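Local structure of pngf-ii (Elizabethkingia meningoseptica, 4R4X) at residues Q206-F211 and T215-K220; V234-K239 and G249-I254; N325-Q330 and R465-A470; A348-Y353 and H358-E363. The protein is a bacterial peptide:N-glycosidase that probably releases N-linked glycans from glycoproteins by cleaving the bond between the asparagine side chain and the sugar. All blocks are in the same frame, centred on the assembly; numbering follows the deposited sequence.

Contact 1. Residues Q206-F211 and T215-K220; sequences QVIQRF and TIILKK
F211 packs against two side chains of the strand opposite. F211 CE2 comes 4.1 Å from CD2 of L218, and the two side chains cross obliquely. CB of F211 rests against CD1 of I216. Q209 stands on this same face of the hairpin, paired with L218, and its NE2 is hydrogen-bonded to the hydroxyl of Y263. Next to I217, on the R210 face, I208 lies side by side with it and points the same way, with CG2 of I208 4.0 Å from CB of I217. With CG1 of I208 beside the backbone N (chi1 -58°), CG2 falls anti to it, and this methyl also lies over one face of the R210 guanidinium. V207 and K219 are likewise alongside each other, beyond the ladder. Here CG1 of V207 meets the lysine chain, whose NZ bonds to the carbonyl of V190.

The backbones are antiparallel. Q209 and L218 exchange two bonds, from Q209 N to L218 O at 2.9 Å and from L218 N to Q209 O at 2.8 Å. F211 and I216 form a second such pair. T215 and I216 both face F211, a classic beta bulge. A water joins V207 O to K220 N.

R210 forms salt bridges with D205 and E194 and also bonds to the carbonyl of K203. Each face thus mixes apolar contacts with a polar end bonded outside the hairpin, and the arginine charge is probably well balanced.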
# COMPACT_ATOMS: atom_id res chain seq x y z
N GLN A 206 22.26 -10.04 -12.35
CA GLN A 206 22.94 -9.59 -11.15
C GLN A 206 22.04 -8.96 -10.09
O GLN A 206 22.44 -8.87 -8.92
CB GLN A 206 24.08 -8.64 -11.53
CG GLN A 206 25.44 -9.32 -11.70
CD GLN A 206 26.55 -8.30 -11.53
OE1 GLN A 206 27.14 -8.16 -10.46
NE2 GLN A 206 26.79 -7.53 -12.57
N VAL A 207 20.83 -8.56 -10.48
CA VAL A 207 19.87 -7.91 -9.60
C VAL A 207 18.72 -8.87 -9.22
O VAL A 207 18.38 -8.99 -8.04
CB VAL A 207 19.30 -6.63 -10.26
CG1 VAL A 207 18.27 -5.97 -9.36
CG2 VAL A 207 20.41 -5.65 -10.58
N ILE A 208 18.15 -9.55 -10.20
CA ILE A 208 17.04 -10.49 -9.97
C ILE A 208 17.46 -11.95 -10.14
O ILE A 208 17.93 -12.35 -11.20
CB ILE A 208 15.90 -10.18 -10.94
CG1 ILE A 208 15.46 -8.73 -10.75
CG2 ILE A 208 14.73 -11.15 -10.73
CD1 ILE A 208 14.27 -8.31 -11.56
N GLN A 209 17.25 -12.75 -9.10
CA GLN A 209 17.42 -14.18 -9.19
C GLN A 209 16.11 -14.82 -9.64
O GLN A 209 15.01 -14.39 -9.22
CB GLN A 209 17.87 -14.75 -7.85
CG GLN A 209 19.16 -14.10 -7.35
CD GLN A 209 19.46 -14.45 -5.90
OE1 GLN A 209 19.51 -13.58 -5.04
NE2 GLN A 209 19.67 -15.70 -5.65
N ARG A 210 16.22 -15.85 -10.46
CA ARG A 210 15.04 -16.52 -11.00
C ARG A 210 15.13 -18.01 -10.77
O ARG A 210 16.15 -18.64 -11.05
CB ARG A 210 14.89 -16.26 -12.50
CG ARG A 210 14.92 -14.79 -12.86
CD ARG A 210 14.48 -14.53 -14.31
NE ARG A 210 14.27 -13.09 -14.49
CZ ARG A 210 15.24 -12.19 -14.59
NH1 ARG A 210 14.93 -10.90 -14.70
NH2 ARG A 210 16.54 -12.55 -14.56
N PHE A 211 14.07 -18.59 -10.24
CA PHE A 211 14.06 -20.02 -9.94
C PHE A 211 12.79 -20.62 -10.54
O PHE A 211 11.95 -19.89 -11.08
CB PHE A 211 14.10 -20.26 -8.44
CG PHE A 211 15.26 -19.62 -7.73
CD1 PHE A 211 16.49 -20.29 -7.61
CD2 PHE A 211 15.15 -18.34 -7.20
CE1 PHE A 211 17.56 -19.69 -6.96
CE2 PHE A 211 16.21 -17.74 -6.55
CZ PHE A 211 17.42 -18.41 -6.44
N THR A 215 9.29 -19.14 -12.86
CA THR A 215 8.05 -18.93 -12.10
C THR A 215 8.26 -18.21 -10.77
O THR A 215 7.29 -17.78 -10.14
CB THR A 215 7.33 -20.26 -11.86
OG1 THR A 215 8.18 -21.15 -11.13
CG2 THR A 215 6.91 -20.89 -13.16
N ILE A 216 9.51 -18.07 -10.36
CA ILE A 216 9.87 -17.38 -9.11
C ILE A 216 10.93 -16.33 -9.41
O ILE A 216 11.96 -16.65 -10.02
CB ILE A 216 10.46 -18.36 -8.09
CG1 ILE A 216 9.53 -19.56 -7.86
CG2 ILE A 216 10.76 -17.66 -6.77
CD1 ILE A 216 10.24 -20.78 -7.28
N ILE A 217 10.66 -15.09 -9.03
CA ILE A 217 11.65 -14.02 -9.09
C ILE A 217 11.93 -13.49 -7.68
O ILE A 217 11.01 -13.30 -6.87
CB ILE A 217 11.23 -12.87 -10.05
CG1 ILE A 217 9.89 -12.24 -9.63
CG2 ILE A 217 11.12 -13.39 -11.48
CD1 ILE A 217 9.41 -11.15 -10.57
N LEU A 218 13.20 -13.20 -7.40
CA LEU A 218 13.64 -12.90 -6.03
C LEU A 218 14.72 -11.81 -6.04
O LEU A 218 15.57 -11.81 -6.91
CB LEU A 218 14.23 -14.16 -5.42
CG LEU A 218 14.47 -14.13 -3.91
CD1 LEU A 218 13.14 -14.30 -3.21
CD2 LEU A 218 15.40 -15.24 -3.43
N LYS A 219 14.69 -10.91 -5.06
CA LYS A 219 15.81 -9.99 -4.88
C LYS A 219 16.00 -9.65 -3.42
O LYS A 219 15.16 -9.98 -2.56
CB LYS A 219 15.63 -8.72 -5.71
CG LYS A 219 14.47 -7.85 -5.33
CD LYS A 219 14.62 -6.39 -5.81
CE LYS A 219 14.96 -6.27 -7.28
NZ LYS A 219 15.00 -4.85 -7.72
N LYS A 220 17.13 -9.02 -3.13
CA LYS A 220 17.41 -8.50 -1.80
C LYS A 220 17.01 -7.03 -1.79
O LYS A 220 17.33 -6.28 -2.73
CB LYS A 220 18.89 -8.62 -1.45
CG LYS A 220 19.38 -10.04 -1.23
CD LYS A 220 20.78 -10.09 -0.59
CE LYS A 220 21.80 -9.32 -1.42
NZ LYS A 220 23.20 -9.79 -1.24
O HOH W 1 19.16 -8.33 -5.37

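Contact 2. Residues V234-K239 and G249-I254; sequences VELKQK and GDVFII
V251 meets both L236 and V234, and its side chain carries its half of this small buried contact. From CA its CB points toward strand 231-240. The valine then forks. CG1 stands anti to the backbone N (chi1 180°), and CG2 is anti to the carbonyl carbon. This fork gives each methyl its own partner. CG2 of V251 touches CD1 of L236 at 3.7 Å. CG1 of V251 approaches CG2 of V234 more loosely, at 4.2 Å.

L236 comes from the other strand with CG anti to its backbone N (chi1 -177°). The leucine and V251 slide past each other in opposite directions, so they meet alongside and not end to end. V234 and L236 both point toward V251. E235, which lies between them in sequence, points the other way, as expected for alternating residues of a strand.

The nearest alpha carbons, CA of L236 and CA of V251, are 8.4 Å apart. That is too wide for backbone pairing, and the contact is made by apolar side chains. Others fill in around them: M300 touches both V234 and L236, I360 packs on L236, and L362 packs on V234.

The two strands belong to different sheets. Strand 231-240 lies in the smaller antiparallel sheet, between strands 326-331 and 358-367. Strand 248-253 lies in the larger one, between strands 343-350 and 297-303. Aliphatic side chains meeting between two facing antiparallel sheets are typical of the core of a beta sandwich, consistent with the PNGase F family fold.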
# COMPACT_ATOMS: atom_id res chain seq x y z
N VAL A 234 1.80 -3.77 0.88
CA VAL A 234 2.47 -4.32 -0.27
C VAL A 234 1.51 -4.23 -1.43
O VAL A 234 0.34 -4.60 -1.27
CB VAL A 234 2.95 -5.76 -0.04
CG1 VAL A 234 1.80 -6.69 0.39
CG2 VAL A 234 3.64 -6.30 -1.28
N GLU A 235 2.01 -3.74 -2.57
CA GLU A 235 1.18 -3.57 -3.77
C GLU A 235 1.78 -4.22 -5.02
O GLU A 235 2.92 -3.95 -5.40
CB GLU A 235 0.91 -2.10 -4.06
CG GLU A 235 -0.12 -1.88 -5.19
CD GLU A 235 -0.55 -0.42 -5.30
OE1 GLU A 235 -1.75 -0.14 -5.48
OE2 GLU A 235 0.32 0.47 -5.22
N LEU A 236 0.97 -5.07 -5.65
CA LEU A 236 1.37 -5.79 -6.85
C LEU A 236 0.39 -5.46 -7.97
O LEU A 236 -0.83 -5.35 -7.73
CB LEU A 236 1.36 -7.30 -6.57
CG LEU A 236 1.83 -8.15 -7.77
CD1 LEU A 236 2.79 -9.24 -7.37
CD2 LEU A 236 0.66 -8.72 -8.53
N LYS A 237 0.92 -5.30 -9.18
CA LYS A 237 0.10 -5.11 -10.37
C LYS A 237 0.47 -6.22 -11.33
O LYS A 237 1.63 -6.58 -11.43
CB LYS A 237 0.37 -3.75 -11.03
CG LYS A 237 0.24 -2.52 -10.16
CD LYS A 237 -1.16 -2.30 -9.61
CE LYS A 237 -1.22 -1.02 -8.76
NZ LYS A 237 -0.98 0.20 -9.59
N GLN A 238 -0.50 -6.80 -12.00
CA GLN A 238 -0.27 -8.01 -12.81
C GLN A 238 -1.06 -7.95 -14.11
O GLN A 238 -2.13 -7.38 -14.15
CB GLN A 238 -0.70 -9.25 -12.01
CG GLN A 238 -0.72 -10.58 -12.75
CD GLN A 238 -2.01 -10.86 -13.51
OE1 GLN A 238 -3.07 -10.36 -13.16
NE2 GLN A 238 -1.92 -11.69 -14.52
N LYS A 239 -0.51 -8.56 -15.16
CA LYS A 239 -1.25 -8.92 -16.35
C LYS A 239 -0.66 -10.15 -16.99
O LYS A 239 0.48 -10.53 -16.70
CB LYS A 239 -1.27 -7.78 -17.36
CG LYS A 239 0.04 -7.58 -18.10
CD LYS A 239 -0.08 -6.35 -19.00
CE LYS A 239 1.26 -5.92 -19.57
NZ LYS A 239 1.55 -6.62 -20.85
N GLY A 249 -0.59 -17.42 -7.00
CA GLY A 249 0.47 -16.47 -6.77
C GLY A 249 0.77 -16.21 -5.29
O GLY A 249 -0.09 -16.37 -4.40
N ASP A 250 2.00 -15.82 -5.03
CA ASP A 250 2.43 -15.40 -3.70
C ASP A 250 3.46 -14.31 -3.85
O ASP A 250 4.32 -14.39 -4.72
CB ASP A 250 3.12 -16.55 -2.95
CG ASP A 250 2.28 -17.18 -1.85
OD1 ASP A 250 1.23 -16.63 -1.44
OD2 ASP A 250 2.69 -18.24 -1.37
N VAL A 251 3.37 -13.32 -2.99
CA VAL A 251 4.48 -12.44 -2.67
C VAL A 251 4.95 -12.92 -1.31
O VAL A 251 4.14 -13.06 -0.37
CB VAL A 251 4.06 -10.97 -2.60
CG1 VAL A 251 5.25 -10.09 -2.26
CG2 VAL A 251 3.43 -10.55 -3.92
N PHE A 252 6.23 -13.22 -1.22
CA PHE A 252 6.79 -13.88 -0.05
C PHE A 252 8.10 -13.24 0.36
O PHE A 252 8.74 -12.55 -0.44
CB PHE A 252 6.99 -15.38 -0.30
CG PHE A 252 7.97 -15.72 -1.40
CD1 PHE A 252 7.55 -15.83 -2.71
CD2 PHE A 252 9.31 -15.94 -1.11
CE1 PHE A 252 8.45 -16.13 -3.73
CE2 PHE A 252 10.21 -16.26 -2.11
CZ PHE A 252 9.78 -16.34 -3.44
N ILE A 253 8.44 -13.43 1.62
CA ILE A 253 9.77 -13.13 2.13
C ILE A 253 10.35 -14.41 2.72
O ILE A 253 9.62 -15.37 3.05
CB ILE A 253 9.78 -11.98 3.17
CG1 ILE A 253 8.91 -12.30 4.37
CG2 ILE A 253 9.31 -10.68 2.52
CD1 ILE A 253 9.01 -11.32 5.52
N ILE A 254 11.68 -14.44 2.86
CA ILE A 254 12.37 -15.62 3.33
C ILE A 254 13.02 -15.34 4.69
O ILE A 254 14.05 -14.64 4.75
CB ILE A 254 13.43 -16.09 2.30
CG1 ILE A 254 12.75 -16.45 0.98
CG2 ILE A 254 14.18 -17.31 2.84
CD1 ILE A 254 13.68 -16.75 -0.16

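Contact 3. Residues N325-Q330 and R465-A470; sequences NTPYRQ and RLFNPA
F467 presents one edge of its ring to the start of strand 326-331, and this edge makes the close part of the contact. The carbonyl oxygen of N325 lies at that edge, near the ring plane, 3.8 Å from F467 CE1. The weakly positive ring hydrogens probably favour an oxygen there. F467 CG is anti to the carbonyl carbon (chi1 -64°), which sends the ring out from the short 3-10 segment 465-467 toward the strand.

The flanking contacts are looser. CD of P327 is 4.1 Å from F467 CE1, and the proline crosses the phenylalanine at about a right angle. CG2 of T326 is 4.2 Å from F467 CD1. T326 has its hydroxyl bonded to Q238, leaving the methyl for the ring. P327 is on the solvent side, whereas T326 is buried. The ring of H323 also meets F467.

Within the loop, N468 N bonds to R465 O at 3.0 Å. N468 OD1 accepts from the backbone of F306.

The contact joins the start of an edge strand to a loop between strands 449-454 and 493-504. An aromatic side chain from that loop packs on the strand end, probably where the two PNGase F family domains meet.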
# COMPACT_ATOMS: atom_id res chain seq x y z
N ASN A 325 -5.37 -4.61 -16.34
CA ASN A 325 -4.47 -5.32 -15.44
C ASN A 325 -5.13 -5.45 -14.05
O ASN A 325 -6.19 -4.87 -13.81
CB ASN A 325 -3.12 -4.59 -15.34
CG ASN A 325 -3.26 -3.17 -14.83
OD1 ASN A 325 -3.65 -2.96 -13.70
ND2 ASN A 325 -2.96 -2.20 -15.68
N THR A 326 -4.52 -6.25 -13.18
CA THR A 326 -5.08 -6.57 -11.90
C THR A 326 -4.21 -5.98 -10.82
O THR A 326 -3.02 -6.26 -10.80
CB THR A 326 -5.11 -8.06 -11.60
OG1 THR A 326 -5.37 -8.78 -12.81
CG2 THR A 326 -6.16 -8.35 -10.54
N PRO A 327 -4.80 -5.16 -9.93
CA PRO A 327 -4.08 -4.67 -8.78
C PRO A 327 -4.43 -5.46 -7.53
O PRO A 327 -5.59 -5.85 -7.34
CB PRO A 327 -4.61 -3.26 -8.65
CG PRO A 327 -6.05 -3.37 -9.08
CD PRO A 327 -6.12 -4.52 -10.05
N TYR A 328 -3.42 -5.67 -6.69
CA TYR A 328 -3.56 -6.33 -5.41
C TYR A 328 -2.77 -5.54 -4.37
O TYR A 328 -1.57 -5.32 -4.54
CB TYR A 328 -3.00 -7.74 -5.45
CG TYR A 328 -3.44 -8.65 -6.58
CD1 TYR A 328 -2.79 -8.60 -7.81
CD2 TYR A 328 -4.45 -9.60 -6.40
CE1 TYR A 328 -3.13 -9.48 -8.84
CE2 TYR A 328 -4.81 -10.47 -7.43
CZ TYR A 328 -4.14 -10.40 -8.64
OH TYR A 328 -4.45 -11.26 -9.68
N ARG A 329 -3.42 -5.16 -3.28
CA ARG A 329 -2.72 -4.46 -2.23
C ARG A 329 -3.19 -4.96 -0.88
O ARG A 329 -4.39 -4.97 -0.58
CB ARG A 329 -2.92 -2.94 -2.34
CG ARG A 329 -2.00 -2.11 -1.43
CD ARG A 329 -2.19 -0.60 -1.63
NE ARG A 329 -1.13 0.21 -1.01
CZ ARG A 329 -1.21 1.52 -0.76
NH1 ARG A 329 -2.32 2.19 -1.02
NH2 ARG A 329 -0.18 2.17 -0.21
N GLN A 330 -2.22 -5.36 -0.06
CA GLN A 330 -2.49 -5.89 1.27
C GLN A 330 -1.74 -5.11 2.37
O GLN A 330 -0.55 -4.78 2.24
CB GLN A 330 -2.05 -7.34 1.34
CG GLN A 330 -2.36 -7.98 2.70
CD GLN A 330 -2.50 -9.48 2.66
OE1 GLN A 330 -2.01 -10.22 3.54
NE2 GLN A 330 -3.15 -9.95 1.67
N ARG A 465 -15.73 -10.47 -12.83
CA ARG A 465 -15.86 -11.00 -14.20
C ARG A 465 -15.03 -10.24 -15.24
O ARG A 465 -14.42 -10.87 -16.13
CB ARG A 465 -17.34 -11.02 -14.59
CG ARG A 465 -17.62 -11.62 -15.96
CD ARG A 465 -17.43 -13.12 -15.96
NE ARG A 465 -17.58 -13.70 -17.29
CZ ARG A 465 -16.61 -13.85 -18.18
NH1 ARG A 465 -15.37 -13.44 -17.94
NH2 ARG A 465 -16.90 -14.40 -19.36
N LEU A 466 -14.96 -8.92 -15.12
CA LEU A 466 -14.31 -8.08 -16.14
C LEU A 466 -12.78 -8.13 -16.08
O LEU A 466 -12.09 -7.58 -16.96
CB LEU A 466 -14.81 -6.64 -16.04
CG LEU A 466 -16.28 -6.39 -16.36
CD1 LEU A 466 -16.65 -4.91 -16.20
CD2 LEU A 466 -16.65 -6.91 -17.74
N PHE A 467 -12.24 -8.76 -15.04
CA PHE A 467 -10.80 -9.04 -14.98
C PHE A 467 -10.44 -10.34 -15.71
O PHE A 467 -9.27 -10.66 -15.84
CB PHE A 467 -10.31 -9.13 -13.53
CG PHE A 467 -10.43 -7.85 -12.76
CD1 PHE A 467 -9.39 -6.90 -12.78
CD2 PHE A 467 -11.58 -7.55 -12.03
CE1 PHE A 467 -9.50 -5.72 -12.09
CE2 PHE A 467 -11.69 -6.36 -11.33
CZ PHE A 467 -10.62 -5.45 -11.33
N ASN A 468 -11.45 -11.08 -16.21
CA ASN A 468 -11.27 -12.49 -16.57
C ASN A 468 -11.67 -12.83 -18.02
O ASN A 468 -12.52 -13.69 -18.24
CB ASN A 468 -12.06 -13.40 -15.61
CG ASN A 468 -11.40 -13.55 -14.23
OD1 ASN A 468 -10.47 -14.34 -14.04
ND2 ASN A 468 -11.88 -12.80 -13.27
N PRO A 469 -11.05 -12.18 -19.00
CA PRO A 469 -11.46 -12.44 -20.38
C PRO A 469 -11.40 -13.90 -20.86
O PRO A 469 -12.29 -14.32 -21.60
CB PRO A 469 -10.54 -11.53 -21.20
CG PRO A 469 -9.33 -11.31 -20.34
CD PRO A 469 -9.89 -11.26 -18.94
N ALA A 470 -10.38 -14.66 -20.44
CA ALA A 470 -10.19 -16.02 -20.90
C ALA A 470 -10.89 -17.07 -20.02
O ALA A 470 -10.66 -18.26 -20.18
CB ALA A 470 -8.71 -16.33 -21.02

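Contact 4. Residues A348-Y353 and H358-E363; sequences AFIGNY and HQISLE
A348 begins the walk with its CB 3.5 Å from CD1 of I360, a close methyl-to-methyl touch. F349 then points away from strand 358-367. I350 points back and does most of the work. CD1 of I350 reaches CG2 of I360 at 3.9 Å, and the two isoleucines slide past each other in opposite directions. CG2 of I350, anti to the backbone N, lies over one face of the H358 ring. This is a CH-pi contact, 4.0 Å from I350 CG2 to the H358 ring centroid and 18° off the ring normal.

H358 is held on both nitrogens, ND1 by the amide of Q238 and NE2 by the carboxylate of D243. These bonds would fix the tilt of the ring beneath the methyl.

Beyond G351, N352 turns its amide back along its own segment. N352 ND2 gives a bond of 2.9 Å to I350 O, from above the carbonyl plane. N352 ND2 also passes CD2 of H358 at 4.2 Å, with amide and ring planes 66° apart.

The axes of strands 348-350 and 358-363 are 9.6 Å apart and run nearly antiparallel. This spacing, filled by alternate side chains from strands of two different sheets, is that of face-to-face packing in a beta sandwich.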
# COMPACT_ATOMS: atom_id res chain seq x y z
N ALA A 348 8.36 -13.03 -5.77
CA ALA A 348 7.02 -13.22 -6.28
C ALA A 348 7.01 -14.53 -7.04
O ALA A 348 8.00 -14.88 -7.68
CB ALA A 348 6.64 -12.06 -7.17
N PHE A 349 5.91 -15.27 -6.91
CA PHE A 349 5.71 -16.55 -7.57
C PHE A 349 4.38 -16.50 -8.29
O PHE A 349 3.39 -16.05 -7.73
CB PHE A 349 5.68 -17.68 -6.52
CG PHE A 349 5.05 -18.97 -6.98
CD1 PHE A 349 5.70 -19.82 -7.88
CD2 PHE A 349 3.83 -19.38 -6.47
CE1 PHE A 349 5.11 -21.02 -8.27
CE2 PHE A 349 3.25 -20.59 -6.84
CZ PHE A 349 3.89 -21.41 -7.74
N ILE A 350 4.37 -16.94 -9.55
CA ILE A 350 3.12 -17.31 -10.23
C ILE A 350 3.36 -18.66 -10.91
O ILE A 350 4.13 -18.76 -11.87
CB ILE A 350 2.66 -16.25 -11.25
CG1 ILE A 350 2.44 -14.89 -10.57
CG2 ILE A 350 1.36 -16.73 -11.91
CD1 ILE A 350 2.19 -13.74 -11.52
N GLY A 351 2.71 -19.71 -10.40
CA GLY A 351 2.87 -21.03 -10.95
C GLY A 351 2.20 -21.09 -12.31
O GLY A 351 0.99 -21.00 -12.39
N ASN A 352 2.99 -21.27 -13.36
CA ASN A 352 2.47 -21.39 -14.70
C ASN A 352 3.42 -22.21 -15.58
O ASN A 352 4.56 -22.46 -15.21
CB ASN A 352 2.27 -19.99 -15.32
CG ASN A 352 3.59 -19.32 -15.70
OD1 ASN A 352 4.04 -19.39 -16.86
ND2 ASN A 352 4.22 -18.67 -14.73
N TYR A 353 2.94 -22.58 -16.76
CA TYR A 353 3.73 -23.40 -17.71
C TYR A 353 3.81 -22.68 -19.05
O TYR A 353 4.05 -23.31 -20.07
CB TYR A 353 3.12 -24.81 -17.89
CG TYR A 353 3.42 -25.75 -16.73
CD1 TYR A 353 4.68 -26.35 -16.60
CD2 TYR A 353 2.46 -26.03 -15.74
CE1 TYR A 353 4.98 -27.20 -15.54
CE2 TYR A 353 2.74 -26.88 -14.67
CZ TYR A 353 4.00 -27.47 -14.58
OH TYR A 353 4.31 -28.33 -13.53
N HIS A 358 3.43 -14.02 -17.47
CA HIS A 358 2.83 -12.86 -16.82
C HIS A 358 3.87 -11.78 -16.68
O HIS A 358 5.07 -12.04 -16.76
CB HIS A 358 2.35 -13.22 -15.40
CG HIS A 358 1.34 -14.31 -15.39
ND1 HIS A 358 -0.00 -14.08 -15.20
CD2 HIS A 358 1.47 -15.64 -15.60
CE1 HIS A 358 -0.65 -15.22 -15.26
NE2 HIS A 358 0.21 -16.18 -15.51
N GLN A 359 3.41 -10.55 -16.48
CA GLN A 359 4.26 -9.42 -16.14
C GLN A 359 3.72 -8.81 -14.85
O GLN A 359 2.51 -8.59 -14.73
CB GLN A 359 4.16 -8.39 -17.26
CG GLN A 359 5.22 -7.35 -17.23
CD GLN A 359 5.15 -6.58 -18.53
OE1 GLN A 359 5.51 -7.09 -19.58
NE2 GLN A 359 4.62 -5.38 -18.47
N ILE A 360 4.60 -8.54 -13.89
CA ILE A 360 4.21 -7.83 -12.67
C ILE A 360 5.10 -6.64 -12.32
O ILE A 360 6.24 -6.50 -12.81
CB ILE A 360 4.16 -8.76 -11.43
CG1 ILE A 360 5.57 -9.07 -10.95
CG2 ILE A 360 3.39 -10.03 -11.75
CD1 ILE A 360 5.65 -9.70 -9.58
N SER A 361 4.54 -5.78 -11.46
CA SER A 361 5.26 -4.79 -10.70
C SER A 361 4.94 -5.02 -9.23
O SER A 361 3.87 -5.53 -8.91
CB SER A 361 4.86 -3.37 -11.12
OG SER A 361 5.20 -3.18 -12.51
N LEU A 362 5.86 -4.65 -8.36
CA LEU A 362 5.72 -4.86 -6.93
C LEU A 362 6.49 -3.81 -6.14
O LEU A 362 7.67 -3.53 -6.45
CB LEU A 362 6.24 -6.23 -6.55
CG LEU A 362 6.24 -6.60 -5.08
CD1 LEU A 362 4.81 -6.77 -4.64
CD2 LEU A 362 7.05 -7.88 -4.88
N GLU A 363 5.84 -3.25 -5.12
CA GLU A 363 6.48 -2.33 -4.18
C GLU A 363 5.89 -2.49 -2.79
O GLU A 363 4.80 -3.06 -2.61
CB GLU A 363 6.35 -0.87 -4.68
CG GLU A 363 4.94 -0.31 -4.66
CD GLU A 363 4.80 1.07 -5.29
OE1 GLU A 363 4.03 1.90 -4.76
OE2 GLU A 363 5.47 1.35 -6.32

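From the N terminus, the chain first closes contact 1, a tight hairpin at the outer end of the larger antiparallel sheet. Contact 2 follows in series and spans from the smaller sheet to the larger one. Contact 3 opens next and closes only after a long excursion, bringing a loop of the C-terminal family region back to the edge of the smaller sheet. Contact 4 opens and closes within that excursion and again bridges the two sheets. Backbone pairing also links neighbouring contacts: 215-220 lies beside 348-353, which lies beside 249-254, while 358-363 and 325-330 flank 234-239. Contacts 2 and 4, with centres about 7 Å apart, thus share one sandwich core.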